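Local coordinates for arginase (Trypanosoma brucei brucei, PDB 4RHJ), which is of unknown function, having an arginase-deacetylase fold and belonging to the arginase family, but having evolved without the binuclear manganese cluster of true arginases, at residues Y75-I80 against V93-V98. Sequence-based numbering, arbitrary orientation.
Sequences YAELTI and VMFMPV
T79 and F95 meet over a ring face: the threonine methyl CG2 lies 3.9 Å from the centroid of the F95 ring, a CH-pi contact between side chains that cross at about a right angle. Chi1 of 90° sets OG1 toward P97, 3.1 Å from P97 CA and alongside the proline ring, and leaves CG2 anti to the carbonyl carbon, over the F95 ring. E77 shares this face of the sheet. Its CG touches CD1 of F95, its CD approaches CE1, and OE2 comes obliquely within 3.3 Å of F95 CE1, while OE1 is in the plane of the ring at its edge; the carboxylate is tilted 54° to the ring. R206 of the second subunit packs on E77. On the other face M96 can be followed outward: CB lies against E77 O and, a little farther, L78 CD2; SD reaches A76 CB at 3.6 Å, and CE turns back to touch both A76 CB and L78 CD2. Bends at chi2 and chi3 fold the thioether into this hook. Farther along, CD1 of I80 rests against CB and CG1 of V98, and I316 of helix 303-316 covers L78 and V98. The backbones run parallel. T79 is gripped through both its N and its O: T79 N donates to M96 O at 3.1 Å, and V98 N gives T79 O a short bond of 2.6 Å. The link from M96 N to E77 O is weak, bent to 118°. P97 has no N-H to offer the neighbouring strand 46-50. The pair forms one margin of the parallel arginase-deacetylase sheet, strand 77-81 being outermost within this chain; the two bonds at T79 hold the register, the apolar face packs on helix 303-316, and E77 N is buried without a partner.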
ATOM      1  N   TYR A  75      17.268  17.122  -2.126  1.00 26.41           N
ATOM      2  CA  TYR A  75      18.702  17.165  -2.338  1.00 32.86           C
ATOM      3  C   TYR A  75      19.439  17.834  -1.180  1.00 24.29           C
ATOM      4  O   TYR A  75      20.084  18.866  -1.330  1.00 33.35           O
ATOM      5  CB  TYR A  75      19.006  17.839  -3.683  1.00 54.19           C
ATOM      6  CG  TYR A  75      18.552  17.007  -4.880  1.00 49.68           C
ATOM      7  CD1 TYR A  75      18.212  15.662  -4.731  1.00 34.83           C
ATOM      8  CD2 TYR A  75      18.462  17.563  -6.150  1.00 50.02           C
ATOM      9  CE1 TYR A  75      17.795  14.900  -5.807  1.00 35.38           C
ATOM     10  CE2 TYR A  75      18.049  16.802  -7.233  1.00 46.09           C
ATOM     11  CZ  TYR A  75      17.717  15.475  -7.056  1.00 32.49           C
ATOM     12  OH  TYR A  75      17.308  14.720  -8.132  1.00 32.93           O
ATOM     13  N   ALA A  76      19.321  17.203  -0.014  1.00 43.96           N
ATOM     14  CA  ALA A  76      20.160  17.476   1.151  1.00 31.50           C
ATOM     15  C   ALA A  76      20.527  16.136   1.796  1.00 42.52           C
ATOM     16  O   ALA A  76      19.831  15.145   1.587  1.00 27.43           O
ATOM     17  CB  ALA A  76      19.446  18.366   2.129  1.00 25.32           C
ATOM     18  N   GLU A  77      21.621  16.089   2.554  1.00 31.20           N
ATOM     19  CA  GLU A  77      22.050  14.840   3.182  1.00 35.05           C
ATOM     20  C   GLU A  77      22.219  14.962   4.709  1.00 40.49           C
ATOM     21  O   GLU A  77      22.834  15.917   5.191  1.00 25.52           O
ATOM     22  CB  GLU A  77      23.360  14.352   2.533  1.00 43.22           C
ATOM     23  CG  GLU A  77      24.262  15.447   1.936  1.00 33.50           C
ATOM     24  CD  GLU A  77      25.497  14.882   1.225  1.00 34.95           C
ATOM     25  OE1 GLU A  77      25.764  15.279   0.070  1.00 38.52           O
ATOM     26  OE2 GLU A  77      26.204  14.045   1.821  1.00 34.68           O
ATOM     27  N   LEU A  78      21.672  14.001   5.462  1.00 17.44           N
ATOM     28  CA  LEU A  78      21.836  13.997   6.921  1.00 15.69           C
ATOM     29  C   LEU A  78      23.278  13.662   7.308  1.00 31.11           C
ATOM     30  O   LEU A  78      23.936  12.862   6.633  1.00 33.58           O
ATOM     31  CB  LEU A  78      20.887  12.997   7.593  1.00 20.86           C
ATOM     32  CG  LEU A  78      19.362  13.073   7.508  1.00 16.26           C
ATOM     33  CD1 LEU A  78      18.786  11.853   8.187  1.00 30.03           C
ATOM     34  CD2 LEU A  78      18.778  14.349   8.118  1.00 11.35           C
ATOM     35  N   THR A  79      23.763  14.290   8.384  1.00 29.36           N
ATOM     36  CA  THR A  79      25.083  14.002   8.952  1.00 34.74           C
ATOM     37  C   THR A  79      24.964  13.824  10.485  1.00 21.21           C
ATOM     38  O   THR A  79      24.551  14.739  11.186  1.00 30.68           O
ATOM     39  CB  THR A  79      26.128  15.128   8.591  1.00 23.71           C
ATOM     40  OG1 THR A  79      26.139  16.154   9.581  1.00 25.44           O
ATOM     41  CG2 THR A  79      25.817  15.757   7.247  1.00 22.35           C
ATOM     42  N   ILE A  80      25.319  12.644  10.998  1.00 24.25           N
ATOM     43  CA  ILE A  80      25.063  12.294  12.406  1.00 23.86           C
ATOM     44  C   ILE A  80      26.310  12.288  13.318  1.00 23.68           C
ATOM     45  O   ILE A  80      27.251  11.514  13.116  1.00 21.87           O
ATOM     46  CB  ILE A  80      24.376  10.902  12.505  1.00 36.17           C
ATOM     47  CG1 ILE A  80      23.050  10.883  11.717  1.00 32.15           C
ATOM     48  CG2 ILE A  80      24.212  10.461  13.969  1.00 33.52           C
ATOM     49  CD1 ILE A  80      21.901  11.691  12.305  1.00 15.10           C
ATOM     50  N   VAL A  93      25.637  24.381  -0.679  1.00 55.59           N
ATOM     51  CA  VAL A  93      25.921  22.967  -0.423  1.00 56.46           C
ATOM     52  C   VAL A  93      25.317  22.515   0.902  1.00 55.39           C
ATOM     53  O   VAL A  93      25.701  22.984   1.978  1.00 53.70           O
ATOM     54  CB  VAL A  93      27.430  22.661  -0.400  1.00 54.79           C
ATOM     55  CG1 VAL A  93      27.662  21.202   0.004  1.00 53.35           C
ATOM     56  CG2 VAL A  93      28.042  22.945  -1.753  1.00 65.71           C
ATOM     57  N   MET A  94      24.387  21.575   0.808  1.00 55.87           N
ATOM     58  CA  MET A  94      23.537  21.225   1.927  1.00 20.41           C
ATOM     59  C   MET A  94      24.000  19.965   2.661  1.00 33.38           C
ATOM     60  O   MET A  94      24.180  18.899   2.072  1.00 26.20           O
ATOM     61  CB  MET A  94      22.098  21.064   1.429  1.00 29.37           C
ATOM     62  CG  MET A  94      21.683  22.099   0.359  1.00 46.02           C
ATOM     63  SD  MET A  94      21.428  23.797   0.968  1.00 51.47           S
ATOM     64  CE  MET A  94      20.637  24.576  -0.432  1.00 56.50           C
ATOM     65  N   PHE A  95      24.230  20.125   3.955  1.00 27.62           N
ATOM     66  CA  PHE A  95      24.316  19.011   4.882  1.00 30.33           C
ATOM     67  C   PHE A  95      23.152  19.190   5.844  1.00 22.84           C
ATOM     68  O   PHE A  95      22.434  20.181   5.753  1.00 33.52           O
ATOM     69  CB  PHE A  95      25.657  18.992   5.626  1.00 23.56           C
ATOM     70  CG  PHE A  95      26.734  18.176   4.946  1.00 36.27           C
ATOM     71  CD1 PHE A  95      26.495  17.528   3.745  1.00 44.59           C
ATOM     72  CD2 PHE A  95      27.987  18.043   5.526  1.00 42.86           C
ATOM     73  CE1 PHE A  95      27.489  16.778   3.132  1.00 34.17           C
ATOM     74  CE2 PHE A  95      28.979  17.289   4.914  1.00 31.40           C
ATOM     75  CZ  PHE A  95      28.724  16.658   3.715  1.00 24.93           C
ATOM     76  N   MET A  96      22.941  18.236   6.741  1.00 20.22           N
ATOM     77  CA  MET A  96      21.975  18.407   7.832  1.00 26.56           C
ATOM     78  C   MET A  96      22.458  17.722   9.109  1.00 17.28           C
ATOM     79  O   MET A  96      22.010  16.612   9.426  1.00 28.57           O
ATOM     80  CB  MET A  96      20.607  17.858   7.448  1.00 30.73           C
ATOM     81  CG  MET A  96      19.544  18.913   7.250  1.00 29.52           C
ATOM     82  SD  MET A  96      18.852  18.744   5.613  1.00 31.54           S
ATOM     83  CE  MET A  96      18.629  16.985   5.541  1.00 30.06           C
ATOM     84  N   PRO A  97      23.366  18.389   9.844  1.00 20.28           N
ATOM     85  CA  PRO A  97      24.070  17.871  11.022  1.00 23.99           C
ATOM     86  C   PRO A  97      23.166  17.554  12.212  1.00 26.71           C
ATOM     87  O   PRO A  97      22.643  18.454  12.860  1.00 30.76           O
ATOM     88  CB  PRO A  97      25.045  19.007  11.365  1.00 26.41           C
ATOM     89  CG  PRO A  97      25.243  19.735  10.093  1.00 23.00           C
ATOM     90  CD  PRO A  97      23.880  19.720   9.469  1.00 38.07           C
ATOM     91  N   VAL A  98      23.014  16.276  12.523  1.00 22.88           N
ATOM     92  CA  VAL A  98      22.128  15.901  13.606  1.00 24.12           C
ATOM     93  C   VAL A  98      22.857  15.230  14.762  1.00 18.17           C
ATOM     94  O   VAL A  98      23.668  14.314  14.592  1.00 19.64           O
ATOM     95  CB  VAL A  98      20.991  14.994  13.104  1.00 37.05           C
ATOM     96  CG1 VAL A  98      20.371  14.208  14.254  1.00 23.98           C
ATOM     97  CG2 VAL A  98      19.938  15.826  12.373  1.00 29.28           C
TER